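PDB 1IYB: ribonuclease, which probably cleaves RNA as a plant member of the ribonuclease T2 family, and binds guanosine-5'-monophosphate in a guanine-recognising pocket. Local coordinates for residues A[165-168]-A[172-175]; A[150-153]-A[159-162]; A[41-46]-A[174-179]. All coordinates share one frame; numbering follows the deposited sequence.

Interaction 1 (A[165-168]-A[172-175]); sequences NVDE and SQLY
Asn165 and Gln173 face each other as a hydrogen-bonded antiparallel pair and are joined three times. Gln173 N gives to Asn165 O over 3.0 Å, and Asn165 N gives to Gln173 O over a longer 3.3 Å. The third bond links the two carboxamides: Asn165 ND2 reaches Gln173 OE1 at 2.9 Å, but it is bent (N-H...O 133°), the nitrogen coming in from the side of OE1 in the carbonyl plane, and OE1 lies tilted out of the Asn165 amide plane. Gln173 NE2 bonds Asp23 OD2, so both ends of this amide are used and its flip is settled. With CG of Asn165 set between its own backbone N and carbonyl carbon (chi1 72°), the amide folds back beside Tyr175. There it stacks nearly parallel to the ring, planes 5° apart, with CG 3.7 Å from Tyr175 CG and OD1 over the same face near the rim. Further out, Asp167 CB rests 3.5 Å from Gln173 NE2, while its OD2 takes the backbone N of Asn171 across the turn. Val166 and Ser172 form the adjoining non-hydrogen-bonded pair. The whole is the closing end of a beta hairpin, strands 161-166 and 172-182, at the edge of the guanosine-5'-monophosphate pocket to which Tyr175 belongs.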
ATOM      1  N   ASN A 165      -7.364   1.980 -18.924  1.00 10.94           N
ATOM      2  CA  ASN A 165      -6.160   1.169 -19.006  1.00 11.56           C
ATOM      3  C   ASN A 165      -5.960   0.942 -20.500  1.00 13.56           C
ATOM      4  O   ASN A 165      -6.690   1.514 -21.312  1.00 11.85           O
ATOM      5  CB  ASN A 165      -6.275  -0.146 -18.207  1.00 11.37           C
ATOM      6  CG  ASN A 165      -7.207  -1.174 -18.837  1.00 11.78           C
ATOM      7  OD1 ASN A 165      -7.156  -2.354 -18.475  1.00 13.33           O
ATOM      8  ND2 ASN A 165      -8.058  -0.747 -19.750  1.00  9.79           N
ATOM      9  N   VAL A 166      -4.978   0.139 -20.880  1.00 15.16           N
ATOM     10  CA  VAL A 166      -4.724  -0.083 -22.296  1.00 17.29           C
ATOM     11  C   VAL A 166      -4.918  -1.537 -22.691  1.00 17.25           C
ATOM     12  O   VAL A 166      -4.565  -2.440 -21.936  1.00 18.69           O
ATOM     13  CB  VAL A 166      -3.287   0.345 -22.664  1.00 17.85           C
ATOM     14  CG1 VAL A 166      -3.066   0.200 -24.156  1.00 19.84           C
ATOM     15  CG2 VAL A 166      -3.044   1.782 -22.225  1.00 18.53           C
ATOM     16  N   ASP A 167      -5.486  -1.759 -23.871  1.00 19.18           N
ATOM     17  CA  ASP A 167      -5.700  -3.118 -24.357  1.00 20.94           C
ATOM     18  C   ASP A 167      -4.427  -3.567 -25.065  1.00 23.71           C
ATOM     19  O   ASP A 167      -3.400  -2.895 -24.981  1.00 23.54           O
ATOM     20  CB  ASP A 167      -6.899  -3.173 -25.313  1.00 21.10           C
ATOM     21  CG  ASP A 167      -6.659  -2.419 -26.612  1.00 21.24           C
ATOM     22  OD1 ASP A 167      -7.620  -2.288 -27.400  1.00 21.55           O
ATOM     23  OD2 ASP A 167      -5.521  -1.969 -26.855  1.00 22.40           O
ATOM     24  N   GLU A 168      -4.489  -4.698 -25.758  1.00 25.81           N
ATOM     25  CA  GLU A 168      -3.316  -5.202 -26.462  1.00 28.80           C
ATOM     26  C   GLU A 168      -2.958  -4.324 -27.658  1.00 29.21           C
ATOM     27  O   GLU A 168      -1.781  -4.102 -27.942  1.00 30.61           O
ATOM     28  CB  GLU A 168      -3.548  -6.639 -26.934  1.00 30.02           C
ATOM     29  CG  GLU A 168      -3.802  -7.630 -25.813  1.00 32.97           C
ATOM     30  CD  GLU A 168      -3.744  -9.069 -26.288  1.00 34.01           C
ATOM     31  OE1 GLU A 168      -2.651  -9.514 -26.703  1.00 35.62           O
ATOM     32  OE2 GLU A 168      -4.787  -9.755 -26.248  1.00 35.45           O
ATOM     33  N   SER A 172      -6.700   3.164 -25.667  1.00 19.00           N
ATOM     34  CA  SER A 172      -7.120   3.568 -24.332  1.00 16.65           C
ATOM     35  C   SER A 172      -8.570   3.113 -24.222  1.00 15.46           C
ATOM     36  O   SER A 172      -9.355   3.300 -25.153  1.00 14.45           O
ATOM     37  CB  SER A 172      -7.029   5.088 -24.190  1.00 17.15           C
ATOM     38  OG  SER A 172      -7.416   5.506 -22.894  1.00 16.85           O
ATOM     39  N   GLN A 173      -8.935   2.521 -23.090  1.00 12.48           N
ATOM     40  CA  GLN A 173     -10.288   2.013 -22.929  1.00 10.96           C
ATOM     41  C   GLN A 173     -10.900   2.245 -21.551  1.00  9.41           C
ATOM     42  O   GLN A 173     -10.188   2.366 -20.550  1.00  9.95           O
ATOM     43  CB  GLN A 173     -10.293   0.513 -23.228  1.00 11.86           C
ATOM     44  CG  GLN A 173      -9.326  -0.259 -22.348  1.00 11.29           C
ATOM     45  CD  GLN A 173      -9.254  -1.737 -22.682  1.00 11.89           C
ATOM     46  OE1 GLN A 173      -8.644  -2.513 -21.948  1.00 13.26           O
ATOM     47  NE2 GLN A 173      -9.865  -2.132 -23.793  1.00 12.48           N
ATOM     48  N   LEU A 174     -12.227   2.302 -21.522  1.00  8.80           N
ATOM     49  CA  LEU A 174     -12.981   2.491 -20.283  1.00  9.13           C
ATOM     50  C   LEU A 174     -12.743   1.260 -19.414  1.00  8.81           C
ATOM     51  O   LEU A 174     -13.156   0.158 -19.771  1.00 10.26           O
ATOM     52  CB  LEU A 174     -14.472   2.619 -20.598  1.00  8.92           C
ATOM     53  CG  LEU A 174     -15.444   2.773 -19.425  1.00 10.45           C
ATOM     54  CD1 LEU A 174     -15.098   4.020 -18.636  1.00 11.10           C
ATOM     55  CD2 LEU A 174     -16.871   2.844 -19.947  1.00  9.56           C
ATOM     56  N   TYR A 175     -12.097   1.452 -18.269  1.00  8.18           N
ATOM     57  CA  TYR A 175     -11.774   0.340 -17.382  1.00  7.06           C
ATOM     58  C   TYR A 175     -12.564   0.313 -16.069  1.00  6.25           C
ATOM     59  O   TYR A 175     -13.247  -0.668 -15.779  1.00  7.60           O
ATOM     60  CB  TYR A 175     -10.264   0.360 -17.129  1.00  7.64           C
ATOM     61  CG  TYR A 175      -9.750  -0.655 -16.141  1.00  8.85           C
ATOM     62  CD1 TYR A 175     -10.223  -1.965 -16.137  1.00 10.00           C
ATOM     63  CD2 TYR A 175      -8.759  -0.309 -15.224  1.00 11.50           C
ATOM     64  CE1 TYR A 175      -9.721  -2.906 -15.242  1.00 11.68           C
ATOM     65  CE2 TYR A 175      -8.252  -1.238 -14.329  1.00 12.96           C
ATOM     66  CZ  TYR A 175      -8.737  -2.533 -14.344  1.00 12.63           C
ATOM     67  OH  TYR A 175      -8.236  -3.456 -13.454  1.00 14.26           O
TER

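Interaction 2 (A[150-153]-A[159-162]); sequences NAIR and APGI
Arg153 meets Ala159 through its aliphatic part, while its flat guanidinium has turned back along its own helix: Asn150 OD1 sits over one face, 3.2 Å above the plane and offset toward the rim. CG of Arg153 lies 4.1 Å from Ala159 N, and its CD comes 4.5 Å from Ala159 CB, a loose brush at the solvent-facing border of the contact. The bend at chi3 (62°) is what carries the charged group away from the loop. Ala159 N has its polar partner in Glu190 OE2.

The tighter meeting is buried. Pro160 presents its ring to Ile152, with CG 3.7 Å from Ile152 CG2 and 3.8 Å from Ile152 CB. Here the chain leaves helix 145-156, turns, and enters strand 161-166, an edge strand of the antiparallel sheet, so the helix is folded back against the strand that follows it in this alpha-plus-beta fold. Since CG2 of Ile152 points opposite to the backbone N and CG1 stands beside it (chi1 -66°), CG2 bears on the proline, while CD1 passes the same ring carbon and runs on toward Ile162, CD1 to CD1 at 4.5 Å. Without the CG and CD of Pro160, as with an alanine in its place, Ile152 would probably face a gap and the linking loop would be freer to turn. Ile152 also touches Leu127 and Ile130 of helix 127-133, and Ile177 of strand 172-182; Ile162 packs against Leu145 and Ile148.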
ATOM      1  N   ASN A 150     -21.048  12.499 -18.291  1.00  8.92           N
ATOM      2  CA  ASN A 150     -22.334  13.182 -18.249  1.00  9.77           C
ATOM      3  C   ASN A 150     -23.553  12.274 -18.320  1.00 10.43           C
ATOM      4  O   ASN A 150     -24.596  12.596 -17.753  1.00  9.98           O
ATOM      5  CB  ASN A 150     -22.383  14.260 -19.335  1.00 11.95           C
ATOM      6  CG  ASN A 150     -21.351  15.354 -19.104  1.00 16.09           C
ATOM      7  OD1 ASN A 150     -20.977  15.634 -17.962  1.00 18.25           O
ATOM      8  ND2 ASN A 150     -20.896  15.985 -20.180  1.00 18.05           N
ATOM      9  N   ALA A 151     -23.429  11.138 -18.998  1.00  9.38           N
ATOM     10  CA  ALA A 151     -24.539  10.201 -19.077  1.00  8.97           C
ATOM     11  C   ALA A 151     -24.798   9.685 -17.662  1.00  8.89           C
ATOM     12  O   ALA A 151     -25.941   9.553 -17.230  1.00  9.86           O
ATOM     13  CB  ALA A 151     -24.187   9.043 -20.003  1.00  8.31           C
ATOM     14  N   ILE A 152     -23.718   9.407 -16.939  1.00  8.99           N
ATOM     15  CA  ILE A 152     -23.832   8.912 -15.574  1.00  8.55           C
ATOM     16  C   ILE A 152     -24.327  10.002 -14.624  1.00  8.82           C
ATOM     17  O   ILE A 152     -25.187   9.753 -13.780  1.00  9.54           O
ATOM     18  CB  ILE A 152     -22.477   8.353 -15.093  1.00  7.94           C
ATOM     19  CG1 ILE A 152     -22.123   7.116 -15.929  1.00  9.61           C
ATOM     20  CG2 ILE A 152     -22.542   8.011 -13.608  1.00  9.01           C
ATOM     21  CD1 ILE A 152     -20.687   6.669 -15.781  1.00 10.66           C
ATOM     22  N   ARG A 153     -23.801  11.213 -14.775  1.00  9.10           N
ATOM     23  CA  ARG A 153     -24.219  12.314 -13.917  1.00 10.39           C
ATOM     24  C   ARG A 153     -25.713  12.595 -14.065  1.00 10.98           C
ATOM     25  O   ARG A 153     -26.412  12.812 -13.077  1.00 10.62           O
ATOM     26  CB  ARG A 153     -23.424  13.579 -14.243  1.00 10.54           C
ATOM     27  CG  ARG A 153     -23.754  14.741 -13.321  1.00 11.71           C
ATOM     28  CD  ARG A 153     -22.932  15.969 -13.659  1.00 14.72           C
ATOM     29  NE  ARG A 153     -23.208  16.461 -15.005  1.00 14.84           N
ATOM     30  CZ  ARG A 153     -22.634  17.536 -15.536  1.00 18.73           C
ATOM     31  NH1 ARG A 153     -21.750  18.235 -14.833  1.00 20.03           N
ATOM     32  NH2 ARG A 153     -22.942  17.912 -16.771  1.00 19.45           N
ATOM     33  N   ALA A 159     -21.241  13.367 -10.328  1.00  7.73           N
ATOM     34  CA  ALA A 159     -20.184  13.210 -11.323  1.00  8.18           C
ATOM     35  C   ALA A 159     -19.269  12.039 -10.969  1.00  8.75           C
ATOM     36  O   ALA A 159     -18.720  11.980  -9.871  1.00 10.20           O
ATOM     37  CB  ALA A 159     -19.366  14.490 -11.417  1.00 10.20           C
ATOM     38  N   PRO A 160     -19.097  11.090 -11.897  1.00  8.13           N
ATOM     39  CA  PRO A 160     -18.237   9.936 -11.635  1.00  8.03           C
ATOM     40  C   PRO A 160     -16.773  10.169 -11.992  1.00  8.10           C
ATOM     41  O   PRO A 160     -16.425  11.120 -12.694  1.00  8.77           O
ATOM     42  CB  PRO A 160     -18.845   8.865 -12.524  1.00  6.61           C
ATOM     43  CG  PRO A 160     -19.177   9.658 -13.752  1.00  8.42           C
ATOM     44  CD  PRO A 160     -19.831  10.908 -13.165  1.00  8.06           C
ATOM     45  N   GLY A 161     -15.927   9.277 -11.492  1.00  7.39           N
ATOM     46  CA  GLY A 161     -14.511   9.313 -11.800  1.00  6.38           C
ATOM     47  C   GLY A 161     -14.322   8.191 -12.805  1.00  6.40           C
ATOM     48  O   GLY A 161     -14.865   7.097 -12.619  1.00  6.44           O
ATOM     49  N   ILE A 162     -13.579   8.448 -13.875  1.00  7.11           N
ATOM     50  CA  ILE A 162     -13.355   7.438 -14.905  1.00  7.49           C
ATOM     51  C   ILE A 162     -11.878   7.055 -15.005  1.00  8.87           C
ATOM     52  O   ILE A 162     -11.014   7.922 -15.142  1.00  9.60           O
ATOM     53  CB  ILE A 162     -13.822   7.949 -16.290  1.00  9.06           C
ATOM     54  CG1 ILE A 162     -15.257   8.476 -16.202  1.00 11.33           C
ATOM     55  CG2 ILE A 162     -13.724   6.827 -17.312  1.00  9.58           C
ATOM     56  CD1 ILE A 162     -16.285   7.439 -15.785  1.00  9.53           C
TER

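Interaction 3 (A[41-46]-A[174-179]); sequences GIHGLW and LYQIYI. With 5GP (guanosine-5'-monophosphate), chain C.
Gln176 OE1 accepts from His43 ND1 in a short, nearly straight bond of 2.6 Å, with an N-H...O angle of 166°. The oxygen lies close to the imidazole plane, and the nitrogen sits on a lone pair of the amide, whose own plane is turned 32° from the ring. Gln176 NE2 is taken by Glu163 OE1, which also binds Tyr178 OH, so Glu163 OE1 holds the second-shell glutamine, which in turn helps to set the rotation of His43. This reach is needed because the strands are not neighbours: the His43 and Gln176 CA atoms are 8.6 Å apart, with strand 10-16 running between them.

With CG opposite its backbone N, His43 projects its ring toward the nucleotide, where NE2 comes 3.1 Å from O3P of the phosphate. Trp46 puts CZ2 over the centre of one imidazole face, while N2 of the guanine base lies over the opposite face. The indole is held too: Trp46 NE1 bonds Glu97 OE2, and His101 stacks on the ring. Its far corner meets Tyr178, CZ3 to CE2 at 3.9 Å, in an oblique aromatic pair with planes at 84°. Gln176 CG, in turn, covers the Tyr175 ring on the side away from Asn165.

His43 and Gly44 share Val14 as partner in one classic beta bulge, and Tyr175 and Gln176 share Glu163 in another. The run from His43 to Trp46 lies in the His-Gly-Leu-Trp-Pro signature of the ribonuclease T2 family, and the arrangement is the phosphate-facing wall of its nucleotide pocket.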
ATOM      1  N   GLY A  41     -18.718  -5.223 -12.944  1.00  4.41           N
ATOM      2  CA  GLY A  41     -18.691  -6.017 -11.728  1.00  5.51           C
ATOM      3  C   GLY A  41     -18.095  -5.167 -10.622  1.00  5.07           C
ATOM      4  O   GLY A  41     -17.367  -4.213 -10.896  1.00  6.60           O
ATOM      5  N   ILE A  42     -18.410  -5.490  -9.374  1.00  5.51           N
ATOM      6  CA  ILE A  42     -17.872  -4.740  -8.244  1.00  4.67           C
ATOM      7  C   ILE A  42     -16.377  -5.005  -8.089  1.00  4.50           C
ATOM      8  O   ILE A  42     -15.925  -6.138  -8.235  1.00  5.41           O
ATOM      9  CB  ILE A  42     -18.540  -5.171  -6.913  1.00  3.92           C
ATOM     10  CG1 ILE A  42     -20.041  -4.873  -6.950  1.00  5.23           C
ATOM     11  CG2 ILE A  42     -17.871  -4.457  -5.737  1.00  4.98           C
ATOM     12  CD1 ILE A  42     -20.812  -5.513  -5.812  1.00  5.93           C
ATOM     13  N   HIS A  43     -15.600  -3.958  -7.835  1.00  5.83           N
ATOM     14  CA  HIS A  43     -14.186  -4.159  -7.560  1.00  5.28           C
ATOM     15  C   HIS A  43     -14.137  -4.053  -6.035  1.00  6.24           C
ATOM     16  O   HIS A  43     -13.686  -4.975  -5.358  1.00  6.99           O
ATOM     17  CB  HIS A  43     -13.296  -3.091  -8.205  1.00  6.03           C
ATOM     18  CG  HIS A  43     -11.833  -3.329  -7.986  1.00  6.28           C
ATOM     19  ND1 HIS A  43     -10.854  -2.723  -8.745  1.00  7.39           N
ATOM     20  CD2 HIS A  43     -11.182  -4.102  -7.082  1.00  7.95           C
ATOM     21  CE1 HIS A  43      -9.665  -3.112  -8.317  1.00  7.09           C
ATOM     22  NE2 HIS A  43      -9.837  -3.949  -7.309  1.00  6.98           N
ATOM     23  N   GLY A  44     -14.639  -2.940  -5.500  1.00  5.49           N
ATOM     24  CA  GLY A  44     -14.673  -2.771  -4.057  1.00  4.55           C
ATOM     25  C   GLY A  44     -15.219  -1.440  -3.571  1.00  5.35           C
ATOM     26  O   GLY A  44     -15.533  -0.554  -4.371  1.00  5.42           O
ATOM     27  N   LEU A  45     -15.352  -1.325  -2.250  1.00  4.63           N
ATOM     28  CA  LEU A  45     -15.828  -0.113  -1.571  1.00  4.84           C
ATOM     29  C   LEU A  45     -14.583   0.332  -0.803  1.00  4.93           C
ATOM     30  O   LEU A  45     -14.176  -0.301   0.178  1.00  6.29           O
ATOM     31  CB  LEU A  45     -16.979  -0.449  -0.614  1.00  6.60           C
ATOM     32  CG  LEU A  45     -17.696   0.717   0.077  1.00  6.78           C
ATOM     33  CD1 LEU A  45     -18.241   1.699  -0.955  1.00  7.10           C
ATOM     34  CD2 LEU A  45     -18.833   0.166   0.932  1.00  9.99           C
ATOM     35  N   TRP A  46     -13.985   1.428  -1.255  1.00  4.96           N
ATOM     36  CA  TRP A  46     -12.723   1.896  -0.696  1.00  4.67           C
ATOM     37  C   TRP A  46     -12.671   3.157   0.148  1.00  5.17           C
ATOM     38  O   TRP A  46     -12.916   4.255  -0.352  1.00  5.26           O
ATOM     39  CB  TRP A  46     -11.716   2.107  -1.828  1.00  4.89           C
ATOM     40  CG  TRP A  46     -11.518   0.962  -2.776  1.00  4.43           C
ATOM     41  CD1 TRP A  46     -11.873  -0.343  -2.588  1.00  4.85           C
ATOM     42  CD2 TRP A  46     -10.852   1.017  -4.046  1.00  5.48           C
ATOM     43  NE1 TRP A  46     -11.466  -1.103  -3.658  1.00  5.08           N
ATOM     44  CE2 TRP A  46     -10.838  -0.295  -4.568  1.00  5.52           C
ATOM     45  CE3 TRP A  46     -10.265   2.049  -4.793  1.00  5.47           C
ATOM     46  CZ2 TRP A  46     -10.260  -0.603  -5.804  1.00  6.02           C
ATOM     47  CZ3 TRP A  46      -9.692   1.745  -6.018  1.00  6.00           C
ATOM     48  CH2 TRP A  46      -9.693   0.427  -6.512  1.00  6.87           C
ATOM     49  N   LEU A 174     -12.227   2.302 -21.522  1.00  8.80           N
ATOM     50  CA  LEU A 174     -12.981   2.491 -20.283  1.00  9.13           C
ATOM     51  C   LEU A 174     -12.743   1.260 -19.414  1.00  8.81           C
ATOM     52  O   LEU A 174     -13.156   0.158 -19.771  1.00 10.26           O
ATOM     53  CB  LEU A 174     -14.472   2.619 -20.598  1.00  8.92           C
ATOM     54  CG  LEU A 174     -15.444   2.773 -19.425  1.00 10.45           C
ATOM     55  CD1 LEU A 174     -15.098   4.020 -18.636  1.00 11.10           C
ATOM     56  CD2 LEU A 174     -16.871   2.844 -19.947  1.00  9.56           C
ATOM     57  N   TYR A 175     -12.097   1.452 -18.269  1.00  8.18           N
ATOM     58  CA  TYR A 175     -11.774   0.340 -17.382  1.00  7.06           C
ATOM     59  C   TYR A 175     -12.564   0.313 -16.069  1.00  6.25           C
ATOM     60  O   TYR A 175     -13.247  -0.668 -15.779  1.00  7.60           O
ATOM     61  CB  TYR A 175     -10.264   0.360 -17.129  1.00  7.64           C
ATOM     62  CG  TYR A 175      -9.750  -0.655 -16.141  1.00  8.85           C
ATOM     63  CD1 TYR A 175     -10.223  -1.965 -16.137  1.00 10.00           C
ATOM     64  CD2 TYR A 175      -8.759  -0.309 -15.224  1.00 11.50           C
ATOM     65  CE1 TYR A 175      -9.721  -2.906 -15.242  1.00 11.68           C
ATOM     66  CE2 TYR A 175      -8.252  -1.238 -14.329  1.00 12.96           C
ATOM     67  CZ  TYR A 175      -8.737  -2.533 -14.344  1.00 12.63           C
ATOM     68  OH  TYR A 175      -8.236  -3.456 -13.454  1.00 14.26           O
ATOM     69  N   GLN A 176     -12.473   1.368 -15.267  1.00  6.32           N
ATOM     70  CA  GLN A 176     -13.213   1.397 -14.008  1.00  5.76           C
ATOM     71  C   GLN A 176     -13.946   2.717 -13.820  1.00  5.88           C
ATOM     72  O   GLN A 176     -13.535   3.752 -14.350  1.00  6.03           O
ATOM     73  CB  GLN A 176     -12.277   1.164 -12.815  1.00  7.39           C
ATOM     74  CG  GLN A 176     -11.429  -0.094 -12.927  1.00  7.05           C
ATOM     75  CD  GLN A 176     -10.860  -0.533 -11.596  1.00 11.00           C
ATOM     76  OE1 GLN A 176     -11.448  -1.359 -10.904  1.00 11.25           O
ATOM     77  NE2 GLN A 176      -9.716   0.028 -11.223  1.00 11.95           N
ATOM     78  N   ILE A 177     -15.038   2.670 -13.066  1.00  5.91           N
ATOM     79  CA  ILE A 177     -15.840   3.852 -12.792  1.00  5.72           C
ATOM     80  C   ILE A 177     -15.998   3.998 -11.284  1.00  5.99           C
ATOM     81  O   ILE A 177     -16.375   3.049 -10.595  1.00  6.26           O
ATOM     82  CB  ILE A 177     -17.213   3.749 -13.484  1.00  6.01           C
ATOM     83  CG1 ILE A 177     -17.006   3.788 -15.001  1.00  6.97           C
ATOM     84  CG2 ILE A 177     -18.134   4.888 -13.032  1.00  4.90           C
ATOM     85  CD1 ILE A 177     -18.280   3.725 -15.812  1.00  8.29           C
ATOM     86  N   TYR A 178     -15.682   5.194 -10.791  1.00  6.23           N
ATOM     87  CA  TYR A 178     -15.732   5.526  -9.368  1.00  7.82           C
ATOM     88  C   TYR A 178     -16.907   6.438  -9.018  1.00  8.34           C
ATOM     89  O   TYR A 178     -17.141   7.448  -9.684  1.00  8.87           O
ATOM     90  CB  TYR A 178     -14.442   6.250  -8.955  1.00  9.03           C
ATOM     91  CG  TYR A 178     -13.150   5.466  -9.070  1.00 10.68           C
ATOM     92  CD1 TYR A 178     -12.770   4.856 -10.268  1.00 11.63           C
ATOM     93  CD2 TYR A 178     -12.274   5.389  -7.988  1.00 13.09           C
ATOM     94  CE1 TYR A 178     -11.546   4.190 -10.381  1.00 13.42           C
ATOM     95  CE2 TYR A 178     -11.050   4.730  -8.091  1.00 12.75           C
ATOM     96  CZ  TYR A 178     -10.692   4.134  -9.287  1.00 12.80           C
ATOM     97  OH  TYR A 178      -9.478   3.491  -9.383  1.00 15.31           O
ATOM     98  N   ILE A 179     -17.628   6.088  -7.959  1.00  7.81           N
ATOM     99  CA  ILE A 179     -18.757   6.885  -7.476  1.00  9.19           C
ATOM    100  C   ILE A 179     -18.487   7.105  -5.990  1.00  8.50           C
ATOM    101  O   ILE A 179     -18.141   6.163  -5.284  1.00  9.02           O
ATOM    102  CB  ILE A 179     -20.097   6.132  -7.636  1.00 10.47           C
ATOM    103  CG1 ILE A 179     -20.334   5.799  -9.112  1.00 15.66           C
ATOM    104  CG2 ILE A 179     -21.239   6.973  -7.079  1.00 12.90           C
ATOM    105  CD1 ILE A 179     -20.394   7.006 -10.007  1.00 16.13           C
TER
HETATM  106  P   5GP C1295      -7.286  -2.999  -4.752  1.00 17.27           P
HETATM  107  O1P 5GP C1295      -6.456  -2.151  -3.892  1.00 22.43           O
HETATM  108  O2P 5GP C1295      -8.654  -3.261  -4.154  1.00 17.29           O
HETATM  109  O3P 5GP C1295      -7.410  -2.373  -6.184  1.00 15.46           O
HETATM  110  O5' 5GP C1295      -6.621  -4.470  -5.032  1.00 23.32           O
HETATM  111  C5' 5GP C1295      -7.205  -5.408  -6.009  1.00 23.26           C
HETATM  112  C4' 5GP C1295      -6.446  -6.751  -6.141  1.00 23.80           C
HETATM  113  O4' 5GP C1295      -7.491  -7.823  -6.162  1.00 22.23           O
HETATM  114  C3' 5GP C1295      -5.636  -7.042  -7.402  1.00 25.00           C
HETATM  115  O3' 5GP C1295      -4.310  -6.537  -7.363  1.00 27.95           O
HETATM  116  C2' 5GP C1295      -5.639  -8.571  -7.520  1.00 22.11           C
HETATM  117  O2' 5GP C1295      -4.561  -9.178  -6.776  1.00 25.46           O
HETATM  118  C1' 5GP C1295      -7.009  -8.943  -6.977  1.00 19.37           C
HETATM  119  N9  5GP C1295      -8.069  -9.426  -7.918  1.00 13.15           N
HETATM  120  C8  5GP C1295      -8.682 -10.657  -7.995  1.00 12.91           C
HETATM  121  N7  5GP C1295      -9.662 -10.748  -8.870  1.00 10.16           N
HETATM  122  C5  5GP C1295      -9.688  -9.449  -9.418  1.00 10.74           C
HETATM  123  C6  5GP C1295     -10.553  -8.924 -10.434  1.00  9.86           C
HETATM  124  O6  5GP C1295     -11.451  -9.499 -11.038  1.00  9.06           O
HETATM  125  N1  5GP C1295     -10.259  -7.553 -10.713  1.00 11.19           N
HETATM  126  C2  5GP C1295      -9.258  -6.824 -10.075  1.00 13.01           C
HETATM  127  N2  5GP C1295      -9.154  -5.547 -10.495  1.00 11.66           N
HETATM  128  N3  5GP C1295      -8.445  -7.315  -9.120  1.00 12.50           N
HETATM  129  C4  5GP C1295      -8.718  -8.636  -8.843  1.00 12.57           C

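Along the chain, strand 41-48 comes first, then helix 145-156 and the hairpin strands. Interaction 2 closes before interaction 1 opens, and it is nested within the long loop closed by interaction 3. All three reach the same four-stranded antiparallel sheet, ordered 41-48, 10-16, 172-182, 161-166. Their centres lie about 18 Å (1 and 2), 15 Å (1 and 3) and 12 Å (2 and 3) apart. Interactions 1 and 3 share Leu174 and Tyr175, whereas interaction 2 joins them through Ile162 against Leu174 and through Gly161 and Pro160 beside Tyr178 and Ile179. Strand 172-182 thus connects hairpin end, helix-covered side and nucleotide pocket.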